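PDB 4NTQ: ECL CdiI from Enterobacter cloacae subsp. cloacae, which serves as the immunity protein of a contact-dependent growth inhibition system, pairing with the CdiA toxin, a ribosomal RNase that it meets in this complex. Local coordinates for residues 14-19 against 67-72; 21-26 against 30-35; 78-83 against 127-132. All coordinates share one frame; numbering follows the deposited sequence.

Contact 1. Residues 14-19 against 67-72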
loop_
_atom_site.group_PDB
_atom_site.type_symbol
_atom_site.label_atom_id
_atom_site.label_comp_id
_atom_site.label_asym_id
_atom_site.label_seq_id
_atom_site.Cartn_x
_atom_site.Cartn_y
_atom_site.Cartn_z
ATOM N N GLU B 14 7.650 -11.108 -9.518
ATOM C CA GLU B 14 6.280 -11.575 -9.645
ATOM C C GLU B 14 5.808 -11.299 -11.055
ATOM O O GLU B 14 4.676 -10.880 -11.273
ATOM C CB GLU B 14 5.361 -10.905 -8.619
ATOM C CG GLU B 14 4.365 -11.857 -8.002
ATOM C CD GLU B 14 5.038 -12.993 -7.250
ATOM O OE1 GLU B 14 5.641 -12.723 -6.189
ATOM O OE2 GLU B 14 4.968 -14.151 -7.722
ATOM N N GLY B 15 6.712 -11.508 -12.006
ATOM C CA GLY B 15 6.376 -11.456 -13.412
ATOM C C GLY B 15 6.263 -10.074 -14.015
ATOM O O GLY B 15 5.737 -9.935 -15.115
ATOM N N GLU B 16 6.756 -9.052 -13.320
ATOM C CA GLU B 16 6.782 -7.704 -13.901
ATOM C C GLU B 16 7.898 -6.802 -13.359
ATOM O O GLU B 16 8.476 -7.074 -12.306
ATOM C CB GLU B 16 5.424 -7.014 -13.751
ATOM C CG GLU B 16 5.011 -6.734 -12.331
ATOM C CD GLU B 16 4.051 -5.562 -12.243
ATOM O OE1 GLU B 16 4.256 -4.571 -12.985
ATOM O OE2 GLU B 16 3.096 -5.633 -11.441
ATOM N N LEU B 17 8.196 -5.734 -14.097
ATOM C CA LEU B 17 9.252 -4.792 -13.719
ATOM C C LEU B 17 8.815 -3.883 -12.584
ATOM O O LEU B 17 7.808 -3.178 -12.685
ATOM C CB LEU B 17 9.663 -3.926 -14.909
ATOM C CG LEU B 17 11.050 -3.277 -14.909
ATOM C CD1 LEU B 17 12.163 -4.344 -14.961
ATOM C CD2 LEU B 17 11.181 -2.307 -16.091
ATOM N N VAL B 18 9.575 -3.890 -11.502
ATOM C CA VAL B 18 9.238 -3.047 -10.371
ATOM C C VAL B 18 10.424 -2.197 -9.989
ATOM O O VAL B 18 11.565 -2.479 -10.366
ATOM C CB VAL B 18 8.777 -3.865 -9.158
ATOM C CG1 VAL B 18 7.661 -4.848 -9.562
ATOM C CG2 VAL B 18 9.955 -4.598 -8.538
ATOM N N GLN B 19 10.140 -1.139 -9.251
ATOM C CA GLN B 19 11.166 -0.258 -8.738
ATOM C C GLN B 19 11.293 -0.524 -7.249
ATOM O O GLN B 19 10.368 -0.202 -6.475
ATOM C CB GLN B 19 10.766 1.205 -8.985
ATOM C CG GLN B 19 11.684 2.216 -8.344
ATOM C CD GLN B 19 13.134 2.004 -8.735
ATOM O OE1 GLN B 19 13.538 2.310 -9.854
ATOM N NE2 GLN B 19 13.929 1.482 -7.805
ATOM N N SER B 67 1.134 1.493 -5.878
ATOM C CA SER B 67 0.958 0.621 -7.019
ATOM C C SER B 67 -0.156 1.223 -7.856
ATOM O O SER B 67 -1.059 1.865 -7.323
ATOM C CB SER B 67 0.606 -0.813 -6.592
ATOM O OG SER B 67 -0.707 -0.874 -6.063
HETATM N N MSE B 68 -0.086 1.007 -9.164
HETATM C CA MSE B 68 -1.050 1.553 -10.085
HETATM C C MSE B 68 -0.997 0.757 -11.368
HETATM O O MSE B 68 0.078 0.358 -11.824
HETATM C CB MSE B 68 -0.740 3.018 -10.378
HETATM C CG MSE B 68 -1.748 3.680 -11.304
HETATM SE SE MSE B 68 -3.535 3.720 -10.486
HETATM C CE MSE B 68 -2.978 4.242 -8.670
ATOM N N TYR B 69 -2.168 0.514 -11.938
ATOM C CA TYR B 69 -2.258 -0.129 -13.231
ATOM C C TYR B 69 -3.293 0.630 -14.004
ATOM O O TYR B 69 -3.841 1.611 -13.494
ATOM C CB TYR B 69 -2.661 -1.586 -13.065
ATOM C CG TYR B 69 -1.640 -2.387 -12.293
ATOM C CD1 TYR B 69 -1.732 -2.521 -10.908
ATOM C CD2 TYR B 69 -0.568 -2.993 -12.944
ATOM C CE1 TYR B 69 -0.792 -3.252 -10.200
ATOM C CE2 TYR B 69 0.374 -3.725 -12.248
ATOM C CZ TYR B 69 0.262 -3.855 -10.883
ATOM O OH TYR B 69 1.208 -4.582 -10.194
ATOM N N GLU B 70 -3.527 0.201 -15.241
ATOM C CA GLU B 70 -4.656 0.671 -16.023
ATOM C C GLU B 70 -5.867 0.650 -15.110
ATOM O O GLU B 70 -6.241 -0.406 -14.605
ATOM C CB GLU B 70 -4.889 -0.261 -17.207
ATOM C CG GLU B 70 -5.884 0.262 -18.230
ATOM C CD GLU B 70 -5.278 1.314 -19.139
ATOM O OE1 GLU B 70 -4.119 1.127 -19.568
ATOM O OE2 GLU B 70 -5.958 2.325 -19.425
ATOM N N PRO B 71 -6.457 1.826 -14.857
ATOM C CA PRO B 71 -7.584 1.940 -13.918
ATOM C C PRO B 71 -8.796 1.035 -14.224
ATOM O O PRO B 71 -9.428 0.557 -13.278
ATOM C CB PRO B 71 -7.958 3.425 -13.999
ATOM C CG PRO B 71 -6.663 4.103 -14.396
ATOM C CD PRO B 71 -5.987 3.140 -15.332
ATOM N N GLU B 72 -9.111 0.789 -15.496
ATOM C CA GLU B 72 -10.230 -0.096 -15.829
ATOM C C GLU B 72 -9.859 -1.568 -15.668
ATOM O O GLU B 72 -10.734 -2.427 -15.569
ATOM C CB GLU B 72 -10.754 0.176 -17.248
#
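The backbones of 14-19 and 67-72 stay well apart: the nearest CA atoms, those of E16 and Y69, are 11.8 Å from each other. This is a single side-chain tether between strand 16-25 of one sheet and the loop joining strands 61-65 and 76-85 of the other. The two side chains approach from opposite directions. E16 sets CG between its backbone N and carbonyl carbon (chi1 65°), and beyond CG the chain runs extended, which carries the carboxylate across to the tyrosine. The hydroxyl of Y69 is the hydrogen-bond donor to E16 OE2, and this acceptor lies in the plane of the ring, at its edge, with carboxylate and ring planes 42° apart. E16 OE2 is 3.4 Å from Y69 CE2, the ring carbon ortho to the hydroxyl. P35, on strand 28-35, packs against both side chains. The CdiA toxin chain comes up to the same pair, its G189 against E16 and its Q181 against Y69, so the toxin packs on both partners. Only 76 Å² is buried between the segments. The bond itself, Y69 OH to E16 OE2, measures 2.5 Å, a doubtful shortness that should not be read as unusual strength.

Contact 2. Residues 21-26 against 30-35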
loop_
_atom_site.group_PDB
_atom_site.type_symbol
_atom_site.label_atom_id
_atom_site.label_comp_id
_atom_site.label_asym_id
_atom_site.label_seq_id
_atom_site.Cartn_x
_atom_site.Cartn_y
_atom_site.Cartn_z
ATOM N N SER B 21 12.035 0.207 -3.614
ATOM C CA SER B 21 11.882 1.486 -2.943
ATOM C C SER B 21 11.671 1.261 -1.456
ATOM O O SER B 21 11.429 0.138 -1.007
ATOM C CB SER B 21 10.633 2.223 -3.445
ATOM O OG SER B 21 10.581 2.320 -4.851
ATOM N N SER B 22 11.697 2.352 -0.700
ATOM C CA SER B 22 11.324 2.300 0.706
ATOM C C SER B 22 10.380 3.431 1.029
ATOM O O SER B 22 10.447 4.512 0.436
ATOM C CB SER B 22 12.551 2.450 1.592
ATOM O OG SER B 22 13.024 1.180 1.968
ATOM N N ILE B 23 9.507 3.185 1.993
ATOM C CA ILE B 23 8.817 4.279 2.618
ATOM C C ILE B 23 9.378 4.451 4.030
ATOM O O ILE B 23 9.556 3.480 4.757
ATOM C CB ILE B 23 7.295 4.075 2.606
ATOM C CG1 ILE B 23 6.604 5.302 3.188
ATOM C CG2 ILE B 23 6.896 2.829 3.389
ATOM C CD1 ILE B 23 5.084 5.241 3.115
ATOM N N VAL B 24 9.677 5.697 4.386
ATOM C CA VAL B 24 10.198 6.045 5.702
ATOM C C VAL B 24 9.226 6.959 6.414
ATOM O O VAL B 24 8.852 8.007 5.886
ATOM C CB VAL B 24 11.513 6.840 5.609
ATOM C CG1 VAL B 24 12.056 7.119 7.006
ATOM C CG2 VAL B 24 12.521 6.093 4.771
ATOM N N ILE B 25 8.828 6.561 7.613
ATOM C CA ILE B 25 7.963 7.362 8.454
ATOM C C ILE B 25 8.712 7.501 9.768
ATOM O O ILE B 25 8.596 6.643 10.640
ATOM C CB ILE B 25 6.625 6.652 8.706
ATOM C CG1 ILE B 25 5.966 6.229 7.385
ATOM C CG2 ILE B 25 5.677 7.550 9.473
ATOM C CD1 ILE B 25 4.828 5.198 7.574
ATOM N N ASN B 26 9.532 8.543 9.874
ATOM C CA ASN B 26 10.366 8.756 11.061
ATOM C C ASN B 26 11.283 7.554 11.358
ATOM O O ASN B 26 12.214 7.286 10.594
ATOM C CB ASN B 26 9.507 9.145 12.271
ATOM C CG ASN B 26 10.329 9.548 13.453
ATOM O OD1 ASN B 26 11.535 9.754 13.336
ATOM N ND2 ASN B 26 9.689 9.662 14.610
ATOM N N GLU B 30 9.903 0.582 5.509
ATOM C CA GLU B 30 9.368 -0.660 4.972
ATOM C C GLU B 30 9.652 -0.689 3.496
ATOM O O GLU B 30 9.398 0.297 2.811
ATOM C CB GLU B 30 7.850 -0.747 5.193
ATOM C CG GLU B 30 7.202 -1.952 4.506
ATOM C CD GLU B 30 5.721 -2.109 4.835
ATOM O OE1 GLU B 30 5.309 -1.732 5.950
ATOM O OE2 GLU B 30 4.972 -2.622 3.977
ATOM N N GLU B 31 10.181 -1.815 3.020
ATOM C CA GLU B 31 10.527 -2.004 1.605
ATOM C C GLU B 31 9.277 -2.133 0.718
ATOM O O GLU B 31 8.295 -2.773 1.097
ATOM C CB GLU B 31 11.416 -3.245 1.460
ATOM C CG GLU B 31 11.884 -3.562 0.048
ATOM C CD GLU B 31 12.937 -4.683 0.020
ATOM O OE1 GLU B 31 13.343 -5.161 1.112
ATOM O OE2 GLU B 31 13.358 -5.077 -1.093
ATOM N N LEU B 32 9.312 -1.501 -0.452
ATOM C CA LEU B 32 8.204 -1.567 -1.407
ATOM C C LEU B 32 8.708 -1.891 -2.820
ATOM O O LEU B 32 9.856 -1.575 -3.179
ATOM C CB LEU B 32 7.445 -0.244 -1.436
ATOM C CG LEU B 32 6.855 0.257 -0.116
ATOM C CD1 LEU B 32 6.378 1.673 -0.313
ATOM C CD2 LEU B 32 5.710 -0.663 0.355
ATOM N N HIS B 33 7.843 -2.528 -3.608
ATOM C CA HIS B 33 8.115 -2.812 -5.014
ATOM C C HIS B 33 7.045 -2.121 -5.868
ATOM O O HIS B 33 5.957 -2.668 -6.066
ATOM C CB HIS B 33 8.088 -4.320 -5.281
ATOM C CG HIS B 33 9.083 -5.101 -4.476
ATOM N ND1 HIS B 33 8.933 -6.442 -4.189
ATOM C CD2 HIS B 33 10.257 -4.727 -3.915
ATOM C CE1 HIS B 33 9.963 -6.859 -3.474
ATOM N NE2 HIS B 33 10.783 -5.835 -3.294
ATOM N N LEU B 34 7.354 -0.923 -6.364
ATOM C CA LEU B 34 6.397 -0.136 -7.126
ATOM C C LEU B 34 6.354 -0.631 -8.564
ATOM O O LEU B 34 7.356 -0.541 -9.271
ATOM C CB LEU B 34 6.780 1.347 -7.099
ATOM C CG LEU B 34 6.329 2.167 -5.888
ATOM C CD1 LEU B 34 6.876 1.597 -4.592
ATOM C CD2 LEU B 34 6.730 3.633 -6.042
ATOM N N PRO B 35 5.201 -1.172 -8.999
ATOM C CA PRO B 35 5.097 -1.686 -10.377
ATOM C C PRO B 35 5.137 -0.559 -11.402
ATOM O O PRO B 35 4.537 0.508 -11.192
ATOM C CB PRO B 35 3.725 -2.384 -10.399
ATOM C CG PRO B 35 2.948 -1.768 -9.321
ATOM C CD PRO B 35 3.964 -1.405 -8.237
#
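S21, S22 and I23 pair with L32, E31 and E30 as the two arms of an antiparallel beta hairpin, their short strand axes 4.5 Å apart at closest and 135° between directions. S21-L32 and I23-E30 are hydrogen-bonded pairs, and S22-E31 between them is a non-hydrogen-bonded pair. L32 N bonds to S21 O at 2.7 Å and E30 N to I23 O at 3.0 Å, each answered by a return bond in its pair. Side chains alternate: S21, I23, E30 and L32 share one face, S22 and E31 the other. On the first face L32 CD1 touches I23 CB at 3.9 Å, the two chains crossing at a slant. I23 turns CG1 anti to its backbone N (chi1 -176°), which leaves CG2 against L32 CD1 and 4.1 Å from E30 CB. Further along, L34 CD1 lies 3.8 Å from S21 OG, whose polar partner is Q19 O. The acid of E30 bonds to Y28 OH and forms a salt bridge with R222 of the CdiA chain. I23, E30 and L32 all rest on W80 of strand 76-85, L34 packs on helix 41-58, and strand 2-6 flanks 16-25 on its other edge.

Contact 3. Residues 78-83 against 127-132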
loop_
_atom_site.group_PDB
_atom_site.type_symbol
_atom_site.label_atom_id
_atom_site.label_comp_id
_atom_site.label_asym_id
_atom_site.label_seq_id
_atom_site.Cartn_x
_atom_site.Cartn_y
_atom_site.Cartn_z
ATOM N N PHE B 78 -2.261 -0.531 -3.575
ATOM C CA PHE B 78 -1.747 -0.260 -2.239
ATOM C C PHE B 78 -1.506 1.222 -2.100
ATOM O O PHE B 78 -1.031 1.872 -3.034
ATOM C CB PHE B 78 -0.453 -1.029 -1.958
ATOM C CG PHE B 78 -0.641 -2.512 -1.869
ATOM C CD1 PHE B 78 -0.956 -3.109 -0.663
ATOM C CD2 PHE B 78 -0.516 -3.303 -2.994
ATOM C CE1 PHE B 78 -1.130 -4.471 -0.579
ATOM C CE2 PHE B 78 -0.697 -4.669 -2.917
ATOM C CZ PHE B 78 -1.006 -5.254 -1.706
ATOM N N THR B 79 -1.862 1.763 -0.941
ATOM C CA THR B 79 -1.626 3.165 -0.667
ATOM C C THR B 79 -1.083 3.342 0.730
ATOM O O THR B 79 -1.274 2.489 1.601
ATOM C CB THR B 79 -2.925 3.969 -0.729
ATOM O OG1 THR B 79 -3.769 3.563 0.353
ATOM C CG2 THR B 79 -3.648 3.752 -2.066
ATOM N N TRP B 80 -0.395 4.458 0.934
ATOM C CA TRP B 80 -0.077 4.918 2.271
ATOM C C TRP B 80 -0.819 6.231 2.433
ATOM O O TRP B 80 -0.729 7.107 1.569
ATOM C CB TRP B 80 1.436 5.037 2.467
ATOM C CG TRP B 80 2.066 3.645 2.522
ATOM C CD1 TRP B 80 2.293 2.812 1.468
ATOM C CD2 TRP B 80 2.463 2.916 3.699
ATOM N NE1 TRP B 80 2.827 1.622 1.908
ATOM C CE2 TRP B 80 2.946 1.662 3.269
ATOM C CE3 TRP B 80 2.465 3.207 5.074
ATOM C CZ2 TRP B 80 3.428 0.701 4.159
ATOM C CZ3 TRP B 80 2.946 2.255 5.954
ATOM C CH2 TRP B 80 3.414 1.012 5.494
ATOM N N VAL B 81 -1.583 6.335 3.519
ATOM C CA VAL B 81 -2.539 7.413 3.707
ATOM C C VAL B 81 -2.147 8.303 4.872
ATOM O O VAL B 81 -1.931 7.813 5.985
ATOM C CB VAL B 81 -3.938 6.833 3.971
ATOM C CG1 VAL B 81 -4.905 7.927 4.356
ATOM C CG2 VAL B 81 -4.429 6.070 2.746
ATOM N N LEU B 82 -2.054 9.606 4.615
ATOM C CA LEU B 82 -1.608 10.565 5.625
ATOM C C LEU B 82 -2.813 11.335 6.140
ATOM O O LEU B 82 -3.596 11.866 5.355
ATOM C CB LEU B 82 -0.587 11.541 5.034
ATOM C CG LEU B 82 0.864 11.072 4.861
ATOM C CD1 LEU B 82 0.990 9.775 4.078
ATOM C CD2 LEU B 82 1.672 12.154 4.196
ATOM N N TYR B 83 -2.982 11.378 7.458
ATOM C CA TYR B 83 -4.075 12.133 8.034
ATOM C C TYR B 83 -3.477 13.269 8.832
ATOM O O TYR B 83 -2.621 13.042 9.670
ATOM C CB TYR B 83 -4.922 11.251 8.951
ATOM C CG TYR B 83 -5.795 10.221 8.265
ATOM C CD1 TYR B 83 -7.007 10.589 7.679
ATOM C CD2 TYR B 83 -5.440 8.867 8.252
ATOM C CE1 TYR B 83 -7.826 9.649 7.074
ATOM C CE2 TYR B 83 -6.266 7.897 7.639
ATOM C CZ TYR B 83 -7.450 8.308 7.051
ATOM O OH TYR B 83 -8.268 7.390 6.448
ATOM N N SER B 127 -3.345 -0.629 11.734
ATOM C CA SER B 127 -1.934 -0.290 11.779
ATOM C C SER B 127 -1.761 1.208 11.526
ATOM O O SER B 127 -2.417 1.778 10.663
ATOM C CB SER B 127 -1.148 -1.112 10.759
ATOM O OG SER B 127 -1.113 -2.494 11.092
ATOM N N GLU B 128 -0.886 1.846 12.292
ATOM C CA GLU B 128 -0.703 3.292 12.195
ATOM C C GLU B 128 0.690 3.736 12.654
ATOM O O GLU B 128 1.236 3.221 13.628
ATOM C CB GLU B 128 -1.782 4.016 13.016
ATOM C CG GLU B 128 -1.853 5.512 12.763
ATOM C CD GLU B 128 -3.019 6.179 13.490
ATOM O OE1 GLU B 128 -2.923 6.373 14.720
ATOM O OE2 GLU B 128 -4.024 6.512 12.830
ATOM N N TRP B 129 1.260 4.702 11.954
ATOM C CA TRP B 129 2.545 5.261 12.350
ATOM C C TRP B 129 2.391 6.782 12.385
ATOM O O TRP B 129 1.388 7.319 11.910
ATOM C CB TRP B 129 3.629 4.858 11.340
ATOM C CG TRP B 129 3.888 3.359 11.242
ATOM C CD1 TRP B 129 4.936 2.673 11.791
ATOM C CD2 TRP B 129 3.097 2.382 10.543
ATOM N NE1 TRP B 129 4.842 1.334 11.488
ATOM C CE2 TRP B 129 3.729 1.130 10.717
ATOM C CE3 TRP B 129 1.926 2.444 9.789
ATOM C CZ2 TRP B 129 3.222 -0.053 10.165
ATOM C CZ3 TRP B 129 1.416 1.266 9.247
ATOM C CH2 TRP B 129 2.069 0.034 9.433
ATOM N N HIS B 130 3.373 7.492 12.928
ATOM C CA HIS B 130 3.271 8.936 12.907
ATOM C C HIS B 130 4.574 9.660 12.638
ATOM O O HIS B 130 5.654 9.158 12.926
ATOM C CB HIS B 130 2.626 9.458 14.185
ATOM C CG HIS B 130 3.441 9.221 15.416
ATOM N ND1 HIS B 130 3.355 8.058 16.156
ATOM C CD2 HIS B 130 4.332 10.012 16.060
ATOM C CE1 HIS B 130 4.172 8.136 17.191
ATOM N NE2 HIS B 130 4.774 9.315 17.161
ATOM N N THR B 131 4.439 10.851 12.063
ATOM C CA THR B 131 5.551 11.752 11.842
ATOM C C THR B 131 5.027 13.186 11.914
ATOM O O THR B 131 3.821 13.401 11.911
ATOM C CB THR B 131 6.229 11.478 10.482
ATOM O OG1 THR B 131 7.384 12.298 10.366
ATOM C CG2 THR B 131 5.284 11.762 9.302
ATOM N N ASP B 132 5.921 14.166 11.992
ATOM C CA ASP B 132 5.497 15.553 12.185
ATOM C C ASP B 132 5.120 16.210 10.850
ATOM O O ASP B 132 5.514 15.742 9.786
ATOM C CB ASP B 132 6.594 16.350 12.884
ATOM C CG ASP B 132 7.783 16.601 11.983
ATOM O OD1 ASP B 132 8.271 15.648 11.353
ATOM O OD2 ASP B 132 8.220 17.757 11.881
#
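W129 meets W80 across this contact, and the segment that brings it there begins at S127, whose OG bonds to D235 O of the CdiA toxin chain. E128 follows; its side chain sets off away from 78-83, and its carboxylate is held by a salt bridge to R116 and a hydrogen bond from Q92. W129 then points at 78-83. Its CG is anti to the carbonyl carbon (chi1 -63°), and this swings the indole back alongside the segment until its six-membered ring lies against that of W80. W129 CZ3 and W80 CZ3 are 3.8 Å apart, and W129 CE3 is 4.0 Å from W80 CZ3. The W80 carbon lies over one face of the W129 ring. With centroids 5.4 Å apart and planes at 51°, the pair is oblique, neither parallel nor perpendicular. Further on, D132 is the N-cap of helix 133-144. Strand 88-97 lies between 76-85 and 129-132 in the sheet, so the two tryptophans are not on neighbouring strands. No hydrogen bond crosses the segments; 92 Å² is buried in all, most of it on the two indoles, whose contact is carbon to carbon. R222 of the CdiA chain packs against both indoles, which implies that this apolar pair forms part of the surface that receives the toxin.

How the contacts relate
Contact 2 is the most buried of the three and the only one built on main-chain pairing; contacts 1 and 3 each depend on one pair of side chains and are partly buried, on opposite sides of the chain's centre. Contacts 1 and 2 share strand 16-25, with Q19 N to L34 O (2.8 Å) continuing the hairpin. Contact 3 belongs to the other sheet, but I25 of strand 16-25 touches both W80 and W129, so the two layers meet there. Chemistry follows place: a hydroxyl-to-carboxylate hydrogen bond at one margin, backbone bonds with aliphatic packing in the hairpin, and aromatic carbon nearer the middle of the chain. The CdiA chain comes up to all three.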